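Local atomic coordinates of aminotransferase (PDB entry 6L1O), a protein that catalyses pyridoxal-phosphate-dependent amino-group transfer and is encoded in the operon for biosynthesis of the dipeptide antibiotic bacilysin. Residues C113-N116 with I120-V123; Y143-Y148 with E158-A163; M171-P176 with A190-F195; A194-H199 with K228-E233. All blocks are in the same frame, centred on the assembly; numbering follows the deposited sequence.

Contact 1 (C113-N116 with I120-V123); sequences CLLN and IALV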
loop_
_atom_site.group_PDB
_atom_site.type_symbol
_atom_site.label_atom_id
_atom_site.label_comp_id
_atom_site.label_asym_id
_atom_site.label_seq_id
_atom_site.Cartn_x
_atom_site.Cartn_y
_atom_site.Cartn_z
ATOM N N CYS B 113 -0.506 6.190 -12.722
ATOM C CA CYS B 113 0.659 6.413 -13.597
ATOM C C CYS B 113 0.347 6.616 -15.079
ATOM O O CYS B 113 1.138 7.239 -15.793
ATOM C CB CYS B 113 1.635 5.268 -13.514
ATOM S SG CYS B 113 2.490 5.192 -11.977
ATOM N N LEU B 114 -0.779 6.085 -15.536
ATOM C CA LEU B 114 -1.034 6.012 -16.969
ATOM C C LEU B 114 -2.264 6.762 -17.461
ATOM O O LEU B 114 -2.466 6.824 -18.660
ATOM C CB LEU B 114 -1.088 4.537 -17.399
ATOM C CG LEU B 114 0.173 3.700 -17.100
ATOM C CD1 LEU B 114 0.015 2.250 -17.492
ATOM C CD2 LEU B 114 1.384 4.232 -17.876
ATOM N N LEU B 115 -3.108 7.251 -16.541
ATOM C CA LEU B 115 -4.336 7.923 -16.898
ATOM C C LEU B 115 -4.377 9.339 -16.351
ATOM O O LEU B 115 -4.098 9.569 -15.164
ATOM C CB LEU B 115 -5.564 7.149 -16.397
ATOM C CG LEU B 115 -6.164 5.988 -17.140
ATOM C CD1 LEU B 115 -7.269 5.312 -16.310
ATOM C CD2 LEU B 115 -6.756 6.397 -18.496
ATOM N N ASN B 116 -4.730 10.283 -17.217
ATOM C CA ASN B 116 -4.994 11.681 -16.800
ATOM C C ASN B 116 -6.456 11.929 -16.673
ATOM O O ASN B 116 -7.255 11.245 -17.295
ATOM C CB ASN B 116 -4.446 12.675 -17.847
ATOM C CG ASN B 116 -2.958 12.735 -17.857
ATOM O OD1 ASN B 116 -2.338 12.794 -16.791
ATOM N ND2 ASN B 116 -2.350 12.773 -19.053
ATOM N N ILE B 120 -9.832 8.344 -21.503
ATOM C CA ILE B 120 -10.726 7.210 -21.554
ATOM C C ILE B 120 -9.934 5.963 -21.204
ATOM O O ILE B 120 -8.803 5.801 -21.662
ATOM C CB ILE B 120 -11.395 7.064 -22.942
ATOM C CG1 ILE B 120 -12.597 8.011 -23.004
ATOM C CG2 ILE B 120 -11.839 5.628 -23.209
ATOM C CD1 ILE B 120 -13.217 8.206 -24.374
ATOM N N ALA B 121 -10.548 5.079 -20.408
ATOM C CA ALA B 121 -10.023 3.728 -20.177
ATOM C C ALA B 121 -11.010 2.713 -20.798
ATOM O O ALA B 121 -12.211 2.792 -20.565
ATOM C CB ALA B 121 -9.844 3.469 -18.697
ATOM N N LEU B 122 -10.487 1.834 -21.619
ATOM C CA LEU B 122 -11.247 0.754 -22.196
ATOM C C LEU B 122 -11.313 -0.432 -21.211
ATOM O O LEU B 122 -10.251 -0.987 -20.866
ATOM C CB LEU B 122 -10.594 0.292 -23.481
ATOM C CG LEU B 122 -10.532 1.323 -24.630
ATOM C CD1 LEU B 122 -9.510 0.913 -25.663
ATOM C CD2 LEU B 122 -11.905 1.443 -25.222
ATOM N N VAL B 123 -12.529 -0.815 -20.813
ATOM C CA VAL B 123 -12.749 -1.823 -19.804
ATOM C C VAL B 123 -13.728 -2.888 -20.289
ATOM O O VAL B 123 -14.783 -2.569 -20.828
ATOM C CB VAL B 123 -13.315 -1.211 -18.488
ATOM C CG1 VAL B 123 -13.609 -2.279 -17.450
ATOM C CG2 VAL B 123 -12.346 -0.215 -17.894
#

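Contact 2 (Y143-Y148 with E158-A163); sequences YEMPLY and EKIDPA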
loop_
_atom_site.group_PDB
_atom_site.type_symbol
_atom_site.label_atom_id
_atom_site.label_comp_id
_atom_site.label_asym_id
_atom_site.label_seq_id
_atom_site.Cartn_x
_atom_site.Cartn_y
_atom_site.Cartn_z
ATOM N N TYR B 143 -14.935 3.475 -21.089
ATOM C CA TYR B 143 -15.576 3.024 -22.316
ATOM C C TYR B 143 -15.593 1.501 -22.328
ATOM O O TYR B 143 -14.543 0.874 -22.242
ATOM C CB TYR B 143 -14.859 3.596 -23.544
ATOM C CG TYR B 143 -15.534 3.269 -24.859
ATOM C CD1 TYR B 143 -16.464 4.158 -25.442
ATOM C CD2 TYR B 143 -15.291 2.059 -25.520
ATOM C CE1 TYR B 143 -17.104 3.850 -26.658
ATOM C CE2 TYR B 143 -15.949 1.744 -26.727
ATOM C CZ TYR B 143 -16.842 2.643 -27.288
ATOM O OH TYR B 143 -17.458 2.338 -28.491
ATOM N N GLU B 144 -16.783 0.907 -22.457
ATOM C CA GLU B 144 -16.956 -0.560 -22.384
ATOM C C GLU B 144 -16.549 -1.349 -23.633
ATOM O O GLU B 144 -16.819 -0.935 -24.768
ATOM C CB GLU B 144 -18.376 -0.885 -21.997
ATOM C CG GLU B 144 -18.745 -0.407 -20.620
ATOM C CD GLU B 144 -20.189 -0.644 -20.247
ATOM O OE1 GLU B 144 -20.956 -1.188 -21.065
ATOM O OE2 GLU B 144 -20.576 -0.298 -19.106
ATOM N N MET B 145 -15.848 -2.463 -23.430
ATOM C CA MET B 145 -15.626 -3.447 -24.469
ATOM C C MET B 145 -16.455 -4.677 -24.124
ATOM O O MET B 145 -16.144 -5.377 -23.182
ATOM C CB MET B 145 -14.168 -3.823 -24.612
ATOM C CG MET B 145 -13.183 -2.668 -24.770
ATOM S SD MET B 145 -11.512 -3.327 -24.988
ATOM C CE MET B 145 -11.213 -3.904 -23.314
ATOM N N PRO B 146 -17.548 -4.932 -24.877
ATOM C CA PRO B 146 -18.425 -6.032 -24.492
ATOM C C PRO B 146 -17.819 -7.413 -24.796
ATOM O O PRO B 146 -17.190 -7.639 -25.846
ATOM C CB PRO B 146 -19.685 -5.769 -25.305
ATOM C CG PRO B 146 -19.246 -4.993 -26.456
ATOM C CD PRO B 146 -18.137 -4.116 -25.967
ATOM N N LEU B 147 -17.932 -8.314 -23.844
ATOM C CA LEU B 147 -17.455 -9.696 -24.042
ATOM C C LEU B 147 -18.684 -10.568 -24.220
ATOM O O LEU B 147 -19.487 -10.742 -23.289
ATOM C CB LEU B 147 -16.592 -10.161 -22.866
ATOM C CG LEU B 147 -15.488 -9.257 -22.333
ATOM C CD1 LEU B 147 -14.709 -9.926 -21.203
ATOM C CD2 LEU B 147 -14.573 -8.775 -23.442
ATOM N N TYR B 148 -18.862 -11.106 -25.429
ATOM C CA TYR B 148 -19.990 -11.959 -25.693
ATOM C C TYR B 148 -19.549 -13.421 -25.790
ATOM O O TYR B 148 -18.454 -13.711 -26.334
ATOM C CB TYR B 148 -20.679 -11.530 -27.005
ATOM C CG TYR B 148 -21.223 -10.134 -26.961
ATOM C CD1 TYR B 148 -22.240 -9.800 -26.073
ATOM C CD2 TYR B 148 -20.759 -9.168 -27.814
ATOM C CE1 TYR B 148 -22.762 -8.509 -26.025
ATOM C CE2 TYR B 148 -21.279 -7.875 -27.797
ATOM C CZ TYR B 148 -22.285 -7.561 -26.908
ATOM O OH TYR B 148 -22.771 -6.282 -26.851
ATOM N N GLU B 158 -12.318 -3.930 -33.278
ATOM C CA GLU B 158 -12.868 -3.174 -34.400
ATOM C C GLU B 158 -14.289 -2.681 -34.146
ATOM O O GLU B 158 -14.762 -1.802 -34.858
ATOM C CB GLU B 158 -12.823 -4.036 -35.660
ATOM C CG GLU B 158 -11.414 -4.333 -36.130
ATOM C CD GLU B 158 -10.670 -3.072 -36.590
ATOM O OE1 GLU B 158 -11.322 -2.151 -37.136
ATOM O OE2 GLU B 158 -9.430 -2.996 -36.415
ATOM N N LYS B 159 -14.955 -3.218 -33.120
ATOM C CA LYS B 159 -16.256 -2.724 -32.712
ATOM C C LYS B 159 -16.164 -1.399 -31.952
ATOM O O LYS B 159 -17.154 -0.752 -31.773
ATOM C CB LYS B 159 -17.011 -3.778 -31.892
ATOM N N ILE B 160 -14.971 -1.021 -31.503
ATOM C CA ILE B 160 -14.797 0.175 -30.696
ATOM C C ILE B 160 -14.891 1.386 -31.633
ATOM O O ILE B 160 -14.260 1.420 -32.696
ATOM C CB ILE B 160 -13.443 0.208 -29.977
ATOM C CG1 ILE B 160 -13.303 -0.998 -29.011
ATOM C CG2 ILE B 160 -13.302 1.504 -29.193
ATOM C CD1 ILE B 160 -11.852 -1.240 -28.577
ATOM N N ASP B 161 -15.700 2.339 -31.224
ATOM C CA ASP B 161 -15.850 3.608 -31.958
ATOM C C ASP B 161 -14.494 4.296 -32.095
ATOM O O ASP B 161 -13.913 4.683 -31.078
ATOM C CB ASP B 161 -16.808 4.521 -31.205
ATOM C CG ASP B 161 -17.098 5.828 -31.948
ATOM O OD1 ASP B 161 -16.463 6.127 -32.981
ATOM O OD2 ASP B 161 -17.981 6.560 -31.478
ATOM N N PRO B 162 -14.000 4.480 -33.340
ATOM C CA PRO B 162 -12.700 5.138 -33.596
ATOM C C PRO B 162 -12.606 6.572 -33.064
ATOM O O PRO B 162 -11.507 7.091 -32.925
ATOM C CB PRO B 162 -12.593 5.130 -35.129
ATOM C CG PRO B 162 -13.520 4.052 -35.585
ATOM C CD PRO B 162 -14.654 4.088 -34.610
ATOM N N ALA B 163 -13.752 7.189 -32.788
ATOM C CA ALA B 163 -13.827 8.500 -32.167
ATOM C C ALA B 163 -13.211 8.571 -30.782
ATOM O O ALA B 163 -12.757 9.647 -30.399
ATOM C CB ALA B 163 -15.282 8.924 -32.049
#

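Contact 3 (M171-P176 with A190-F195); sequences MFLNYP and AKAAAF. With PLP (pyridoxal-5'-phosphate), chain E.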
loop_
_atom_site.group_PDB
_atom_site.type_symbol
_atom_site.label_atom_id
_atom_site.label_comp_id
_atom_site.label_asym_id
_atom_site.label_seq_id
_atom_site.Cartn_x
_atom_site.Cartn_y
_atom_site.Cartn_z
ATOM N N MET B 171 -6.124 0.321 -21.623
ATOM C CA MET B 171 -7.030 -0.763 -21.718
ATOM C C MET B 171 -6.697 -1.873 -20.686
ATOM O O MET B 171 -5.567 -2.228 -20.543
ATOM C CB MET B 171 -6.923 -1.363 -23.125
ATOM C CG MET B 171 -7.785 -2.644 -23.294
ATOM S SD MET B 171 -7.768 -3.324 -24.954
ATOM C CE MET B 171 -6.165 -3.899 -25.194
ATOM N N PHE B 172 -7.726 -2.439 -20.084
ATOM C CA PHE B 172 -7.619 -3.674 -19.269
ATOM C C PHE B 172 -8.066 -4.913 -20.001
ATOM O O PHE B 172 -9.123 -4.926 -20.649
ATOM C CB PHE B 172 -8.481 -3.539 -17.996
ATOM C CG PHE B 172 -7.916 -2.593 -16.982
ATOM C CD1 PHE B 172 -6.685 -2.846 -16.396
ATOM C CD2 PHE B 172 -8.640 -1.495 -16.576
ATOM C CE1 PHE B 172 -6.144 -1.960 -15.450
ATOM C CE2 PHE B 172 -8.137 -0.631 -15.611
ATOM C CZ PHE B 172 -6.907 -0.872 -15.042
ATOM N N LEU B 173 -7.298 -5.992 -19.869
ATOM C CA LEU B 173 -7.731 -7.282 -20.274
ATOM C C LEU B 173 -7.419 -8.283 -19.128
ATOM O O LEU B 173 -6.483 -8.081 -18.389
ATOM C CB LEU B 173 -6.999 -7.693 -21.561
ATOM C CG LEU B 173 -7.196 -6.805 -22.793
ATOM C CD1 LEU B 173 -6.176 -7.204 -23.860
ATOM C CD2 LEU B 173 -8.601 -6.916 -23.288
ATOM N N ASN B 174 -8.179 -9.358 -19.035
ATOM C CA ASN B 174 -8.054 -10.313 -17.964
ATOM C C ASN B 174 -8.325 -11.742 -18.429
ATOM O O ASN B 174 -9.481 -12.138 -18.529
ATOM C CB ASN B 174 -9.026 -9.902 -16.858
ATOM C CG ASN B 174 -9.130 -10.889 -15.741
ATOM O OD1 ASN B 174 -10.208 -11.177 -15.277
ATOM N ND2 ASN B 174 -8.007 -11.424 -15.302
ATOM N N TYR B 175 -7.285 -12.507 -18.706
ATOM C CA TYR B 175 -7.411 -13.937 -19.100
ATOM C C TYR B 175 -6.350 -14.796 -18.440
ATOM O O TYR B 175 -5.180 -14.439 -18.439
ATOM C CB TYR B 175 -7.440 -14.129 -20.640
ATOM C CG TYR B 175 -8.570 -13.317 -21.283
ATOM C CD1 TYR B 175 -9.854 -13.824 -21.364
ATOM C CD2 TYR B 175 -8.362 -12.022 -21.705
ATOM C CE1 TYR B 175 -10.858 -13.086 -21.873
ATOM C CE2 TYR B 175 -9.394 -11.263 -22.210
ATOM C CZ TYR B 175 -10.639 -11.788 -22.285
ATOM O OH TYR B 175 -11.682 -11.020 -22.768
ATOM N N PRO B 176 -6.739 -15.944 -17.870
ATOM C CA PRO B 176 -8.088 -16.519 -17.695
ATOM C C PRO B 176 -8.984 -15.597 -16.980
ATOM O O PRO B 176 -8.540 -14.913 -16.067
ATOM C CB PRO B 176 -7.815 -17.825 -16.901
ATOM C CG PRO B 176 -6.413 -18.132 -17.196
ATOM C CD PRO B 176 -5.733 -16.787 -17.214
ATOM N N ALA B 190 -1.401 -11.006 -29.493
ATOM C CA ALA B 190 -0.658 -10.321 -30.551
ATOM C C ALA B 190 -1.521 -9.257 -31.203
ATOM O O ALA B 190 -1.058 -8.168 -31.492
ATOM C CB ALA B 190 -0.159 -11.325 -31.593
ATOM N N LYS B 191 -2.775 -9.605 -31.396
ATOM C CA LYS B 191 -3.775 -8.743 -31.969
ATOM C C LYS B 191 -4.040 -7.530 -31.089
ATOM O O LYS B 191 -4.036 -6.399 -31.534
ATOM C CB LYS B 191 -5.045 -9.577 -32.137
ATOM C CG LYS B 191 -6.028 -9.124 -33.159
ATOM C CD LYS B 191 -6.950 -10.278 -33.496
ATOM C CE LYS B 191 -8.171 -9.871 -34.298
ATOM N NZ LYS B 191 -8.921 -11.111 -34.704
ATOM N N ALA B 192 -4.277 -7.798 -29.809
ATOM C CA ALA B 192 -4.433 -6.769 -28.793
ATOM C C ALA B 192 -3.243 -5.795 -28.793
ATOM O O ALA B 192 -3.448 -4.608 -28.699
ATOM C CB ALA B 192 -4.601 -7.412 -27.415
ATOM N N ALA B 193 -2.026 -6.327 -28.855
ATOM C CA ALA B 193 -0.851 -5.519 -28.780
ATOM C C ALA B 193 -0.684 -4.665 -30.054
ATOM O O ALA B 193 -0.251 -3.499 -29.995
ATOM C CB ALA B 193 0.383 -6.357 -28.535
ATOM N N ALA B 194 -1.017 -5.265 -31.185
ATOM C CA ALA B 194 -1.045 -4.556 -32.468
ATOM C C ALA B 194 -2.037 -3.401 -32.456
ATOM O O ALA B 194 -1.702 -2.286 -32.852
ATOM C CB ALA B 194 -1.378 -5.525 -33.605
ATOM N N PHE B 195 -3.237 -3.657 -31.939
ATOM C CA PHE B 195 -4.250 -2.631 -31.811
ATOM C C PHE B 195 -3.831 -1.452 -30.883
ATOM O O PHE B 195 -4.055 -0.288 -31.176
ATOM C CB PHE B 195 -5.549 -3.265 -31.311
ATOM C CG PHE B 195 -6.717 -2.350 -31.329
ATOM C CD1 PHE B 195 -7.440 -2.150 -32.522
ATOM C CD2 PHE B 195 -7.113 -1.656 -30.164
ATOM C CE1 PHE B 195 -8.551 -1.314 -32.532
ATOM C CE2 PHE B 195 -8.202 -0.799 -30.179
ATOM C CZ PHE B 195 -8.918 -0.627 -31.374
HETATM N N1 PLP E . -7.575 -9.489 -10.710
HETATM C C2 PLP E . -8.674 -10.265 -10.695
HETATM C C2A PLP E . -9.629 -10.292 -11.852
HETATM C C3 PLP E . -9.022 -11.011 -9.508
HETATM O O3 PLP E . -10.120 -11.768 -9.396
HETATM C C4 PLP E . -8.081 -10.960 -8.446
HETATM C C4A PLP E . -8.647 -11.434 -7.131
HETATM C C5 PLP E . -6.904 -10.108 -8.540
HETATM C C6 PLP E . -6.689 -9.420 -9.725
HETATM C C5A PLP E . -5.842 -10.071 -7.481
HETATM O O4P PLP E . -6.209 -9.572 -6.270
HETATM P P PLP E . -5.064 -9.268 -5.143
HETATM O O1P PLP E . -5.291 -7.850 -4.760
HETATM O O2P PLP E . -3.679 -9.587 -5.663
HETATM O O3P PLP E . -5.398 -10.221 -4.029
#

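Contact 4 (A194-H199 with K228-E233); sequences AFAKEH and KTVGAE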
loop_
_atom_site.group_PDB
_atom_site.type_symbol
_atom_site.label_atom_id
_atom_site.label_comp_id
_atom_site.label_asym_id
_atom_site.label_seq_id
_atom_site.Cartn_x
_atom_site.Cartn_y
_atom_site.Cartn_z
ATOM N N ALA B 194 -1.017 -5.265 -31.185
ATOM C CA ALA B 194 -1.045 -4.556 -32.468
ATOM C C ALA B 194 -2.037 -3.401 -32.456
ATOM O O ALA B 194 -1.702 -2.286 -32.852
ATOM C CB ALA B 194 -1.378 -5.525 -33.605
ATOM N N PHE B 195 -3.237 -3.657 -31.939
ATOM C CA PHE B 195 -4.250 -2.631 -31.811
ATOM C C PHE B 195 -3.831 -1.452 -30.883
ATOM O O PHE B 195 -4.055 -0.288 -31.176
ATOM C CB PHE B 195 -5.549 -3.265 -31.311
ATOM C CG PHE B 195 -6.717 -2.350 -31.329
ATOM C CD1 PHE B 195 -7.440 -2.150 -32.522
ATOM C CD2 PHE B 195 -7.113 -1.656 -30.164
ATOM C CE1 PHE B 195 -8.551 -1.314 -32.532
ATOM C CE2 PHE B 195 -8.202 -0.799 -30.179
ATOM C CZ PHE B 195 -8.918 -0.627 -31.374
ATOM N N ALA B 196 -3.205 -1.783 -29.758
ATOM C CA ALA B 196 -2.806 -0.765 -28.782
ATOM C C ALA B 196 -1.651 0.072 -29.325
ATOM O O ALA B 196 -1.607 1.274 -29.134
ATOM C CB ALA B 196 -2.421 -1.450 -27.482
ATOM N N LYS B 197 -0.750 -0.590 -30.046
ATOM C CA LYS B 197 0.368 0.059 -30.725
ATOM C C LYS B 197 -0.120 1.081 -31.769
ATOM O O LYS B 197 0.441 2.165 -31.874
ATOM C CB LYS B 197 1.258 -0.976 -31.387
ATOM C CG LYS B 197 2.633 -0.509 -31.798
ATOM C CD LYS B 197 3.383 -1.661 -32.454
ATOM C CE LYS B 197 4.877 -1.408 -32.589
ATOM N NZ LYS B 197 5.279 -0.486 -33.695
ATOM N N GLU B 198 -1.178 0.732 -32.493
ATOM C CA GLU B 198 -1.729 1.619 -33.515
ATOM C C GLU B 198 -2.414 2.843 -32.943
ATOM O O GLU B 198 -2.350 3.935 -33.506
ATOM C CB GLU B 198 -2.696 0.843 -34.393
ATOM C CG GLU B 198 -3.438 1.727 -35.396
ATOM C CD GLU B 198 -3.974 0.976 -36.589
ATOM O OE1 GLU B 198 -3.867 -0.270 -36.601
ATOM O OE2 GLU B 198 -4.506 1.653 -37.512
ATOM N N HIS B 199 -3.098 2.677 -31.832
ATOM C CA HIS B 199 -3.908 3.772 -31.309
ATOM C C HIS B 199 -3.365 4.367 -30.006
ATOM O O HIS B 199 -4.080 5.083 -29.302
ATOM C CB HIS B 199 -5.323 3.285 -31.175
ATOM C CG HIS B 199 -5.876 2.757 -32.451
ATOM N ND1 HIS B 199 -6.313 3.582 -33.465
ATOM C CD2 HIS B 199 -6.050 1.489 -32.894
ATOM C CE1 HIS B 199 -6.752 2.846 -34.472
ATOM N NE2 HIS B 199 -6.610 1.572 -34.149
ATOM N N LYS B 228 5.591 -5.967 -24.884
ATOM C CA LYS B 228 6.475 -5.181 -24.035
ATOM C C LYS B 228 6.571 -3.740 -24.496
ATOM O O LYS B 228 6.963 -2.880 -23.724
ATOM C CB LYS B 228 7.897 -5.775 -23.985
ATOM C CG LYS B 228 8.356 -6.274 -22.625
ATOM C CD LYS B 228 9.724 -6.946 -22.786
ATOM C CE LYS B 228 10.002 -7.896 -21.651
ATOM N NZ LYS B 228 11.380 -8.436 -21.792
ATOM N N THR B 229 6.273 -3.506 -25.764
ATOM C CA THR B 229 6.260 -2.190 -26.346
ATOM C C THR B 229 5.065 -1.370 -25.890
ATOM O O THR B 229 5.188 -0.167 -25.787
ATOM C CB THR B 229 6.204 -2.277 -27.907
ATOM O OG1 THR B 229 7.283 -3.097 -28.375
ATOM C CG2 THR B 229 6.283 -0.867 -28.540
ATOM N N VAL B 230 3.917 -2.029 -25.641
ATOM C CA VAL B 230 2.673 -1.334 -25.370
ATOM C C VAL B 230 2.164 -1.476 -23.917
ATOM O O VAL B 230 1.317 -0.685 -23.461
ATOM C CB VAL B 230 1.553 -1.756 -26.321
ATOM C CG1 VAL B 230 2.001 -1.595 -27.799
ATOM C CG2 VAL B 230 1.113 -3.197 -26.039
ATOM N N GLY B 231 2.690 -2.440 -23.161
ATOM C CA GLY B 231 2.022 -2.713 -21.896
ATOM C C GLY B 231 2.802 -3.459 -20.845
ATOM O O GLY B 231 4.000 -3.489 -20.847
ATOM N N ALA B 232 2.056 -4.010 -19.915
ATOM C CA ALA B 232 2.637 -4.699 -18.762
ATOM C C ALA B 232 1.624 -5.718 -18.286
ATOM O O ALA B 232 0.426 -5.599 -18.615
ATOM C CB ALA B 232 2.938 -3.722 -17.650
ATOM N N GLU B 233 2.108 -6.693 -17.535
ATOM C CA GLU B 233 1.242 -7.752 -17.020
ATOM C C GLU B 233 1.326 -7.712 -15.488
ATOM O O GLU B 233 2.407 -7.588 -14.939
ATOM C CB GLU B 233 1.679 -9.086 -17.571
ATOM C CG GLU B 233 0.903 -10.284 -17.078
ATOM C CD GLU B 233 1.111 -11.474 -18.008
ATOM O OE1 GLU B 233 0.240 -11.717 -18.900
ATOM O OE2 GLU B 233 2.160 -12.113 -17.849
#

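Contact 1 (C113-N116 with I120-V123)
Ile120, the first residue of strand 120-125, meets Leu115 with its backbone and not with its side chain: the carbonyl oxygen Ile120 O lies 3.8 Å from the methyl Leu115 CD2. This is plain van der Waals packing of a methyl on a peptide group. The Ile120 side chain leaves the strand away from 113-116 and packs on Tyr143 and Ala168. Ala121 comes next and supplies the side-chain half of the contact, its CB sitting 4.0 Å from Leu115 CD1. One leucine thus spreads its two branches over two consecutive strand residues, a peptide oxygen beside one methyl and an alanine methyl against the other. The torsions explain the reach: Leu115 CG is anti to its carbonyl carbon (chi1 -83°), and the extended second torsion (chi2 173°) carries CD1 on toward the strand. Side chains then alternate along the strand, Leu122 turning to the same side as Ile120 and Val123 returning to the side of Ala121. The short loop between the segments is braced by a hydrogen bond from Asn116 N to Asp119 OD2, and Asn116 OD1 is hydrogen-bonded to Asp7 N of the second subunit. Leu115, the first residue to leave helix 103-114, packs where the chain turns from that helix into strand 120-125 of the mixed sheet of this aminotransferase. Its side chain also touches Ile135 of helix 130-137, Ala140 and Leu170, while strand 120-125 is hydrogen-bonded between strands 141-146 and 168-174.

Contact 2 (Y143-Y148 with E158-A163)
Tyr143 and Asp161 make the polar part of this contact: the backbone N-H of Asp161 donates to Tyr143 OH over 3.2 Å in a nearly straight bond (N-H...O 168°), and Asp161 CB lies 3.5 Å from the same hydroxyl oxygen. Next to it Ile160 adds the apolar part. Its CG2 methyl comes to 3.6 Å from Tyr143 CE2, and its CD1, at the end of the other branch, reaches Met145 SD at 4.2 Å. Ile160 thereby fills the angle between the tyrosine ring and the methionine sulfur. Behind this first shell, the Tyr143 ring is sent out to the loop by a CG anti to the backbone N (chi1 -175°). Asp161 is shaped by its own Asx turn, in which OD1 accepts from Ala163 N at 2.9 Å; the donor stands above the carboxylate plane, 58° out of it. Met145 is bent at its last torsion, which turns CE toward strand 168-174. The outcome is a loop of 158-163 laid against strand 141-146, the outermost of the mixed sheet within this chain, whose inner edge is hydrogen-bonded to strand 120-125; Leu122 of that strand also packs on Tyr143, and Met145 extends over to Met171 and Leu173 of strand 168-174.

Contact 3 (M171-P176 with A190-F195)
Leu173 and Met171, two residues apart on strand 168-174, converge on a single methyl, Ala192 CB of helix 186-199. The close part is Leu173 CD1, 3.9 Å from Ala192 CB. Met171 follows a little farther off, its CE at 4.4 Å from Ala192 CB; its chain runs straight through chi1 (175°) and chi2 (177°) and turns at the last torsion to bring the terminal methyl to the helix. Alanine contributes a single methyl, and the longer leucine and methionine chains bridge most of the 9.1 Å between Leu173 CA and Ala192 CA. Phe195 marks the looser side: its CB points to the strand, yet its nearest atom, Phe195 CD2, stays 5.5 Å from Met171 CE, and its ring instead meets Phe157 and His199. Beyond it, Lys191 and Ala194 lie on the exposed side of the helix. Further along 171-176, Asn174 belongs to the cofactor pocket, OD1 lying 3.6 Å from the methyl C2A of pyridoxal phosphate, with OD1 hydrogen-bonded to Asn178 N and ND2 to Asp206 O. The contact packs strand to helix in the beta-alpha-beta unit 168-174, 186-199, 202-206, where Leu203 of the last strand touches Met171, Leu173 and Ala192 alike.

Contact 4 (A194-H199 with K228-E233)
Apolar packing of Ala196 and Lys197 on Val230 joins the C-terminal part of helix 186-199 to the point where helix 227-230 gives way to strand 231-236. In the fold type I architecture of PLP-dependent aminotransferases, with its mainly parallel sheet, helix 186-199 is the crossover of a beta-alpha-beta unit leading into strand 202-206, and strand 231-236 is the next parallel strand of the sheet. Val230 is the last helical residue before that strand; its backbone is hydrogen-bonded to Leu203, and its side chain turns to the crossover helix. The two backbones come close, with the CA atoms of Lys197 and Val230 6.0 Å apart. Val230 divides its methyls between two helix residues. Val230 CG1, anti to the carbonyl carbon (chi1 -54°), sits 3.7 Å from Lys197 CB and equally near Lys197 N, so it packs on the helix backbone as well as on the side chain. Val230 CG2 lies 4.2 Å from Ala196 CB. At the partly exposed margin, Lys197 runs out across Val230 at about a right angle, and Met1 of the second subunit packs over both Lys197 and Thr229, which brings this corner of the fold to the subunit interface. There the lysine touches with carbon and not with its charge: the extended chain lays Lys197 CE 4.3 Å from Thr229 CG2 before bending at its last torsion.

The four contacts all reach one mixed sheet. Contact 1 is sewn to contact 2 by a probable hydrogen bond from Met145 N to Val123 O (2.8 Å), and to contact 3 by one from Phe172 N to Leu122 O (3.0 Å). Contacts 3 and 4, centres 8 Å apart, share Ala194 and Phe195; Phe195 CE2 also reaches Ile160 CD1 of contact 2 at 4.0 Å. His205 bridges contacts 3 and 4, hydrogen-bonded through NE2 to Tyr175 N and through ND1 to Glu233 OE1. Contact 3 alone includes a cofactor-pocket residue, Asn174, whereas the Met145 side chain in contact 2 remains about 13 Å from pyridoxal phosphate. Contacts 1 and 4 instead touch the second subunit.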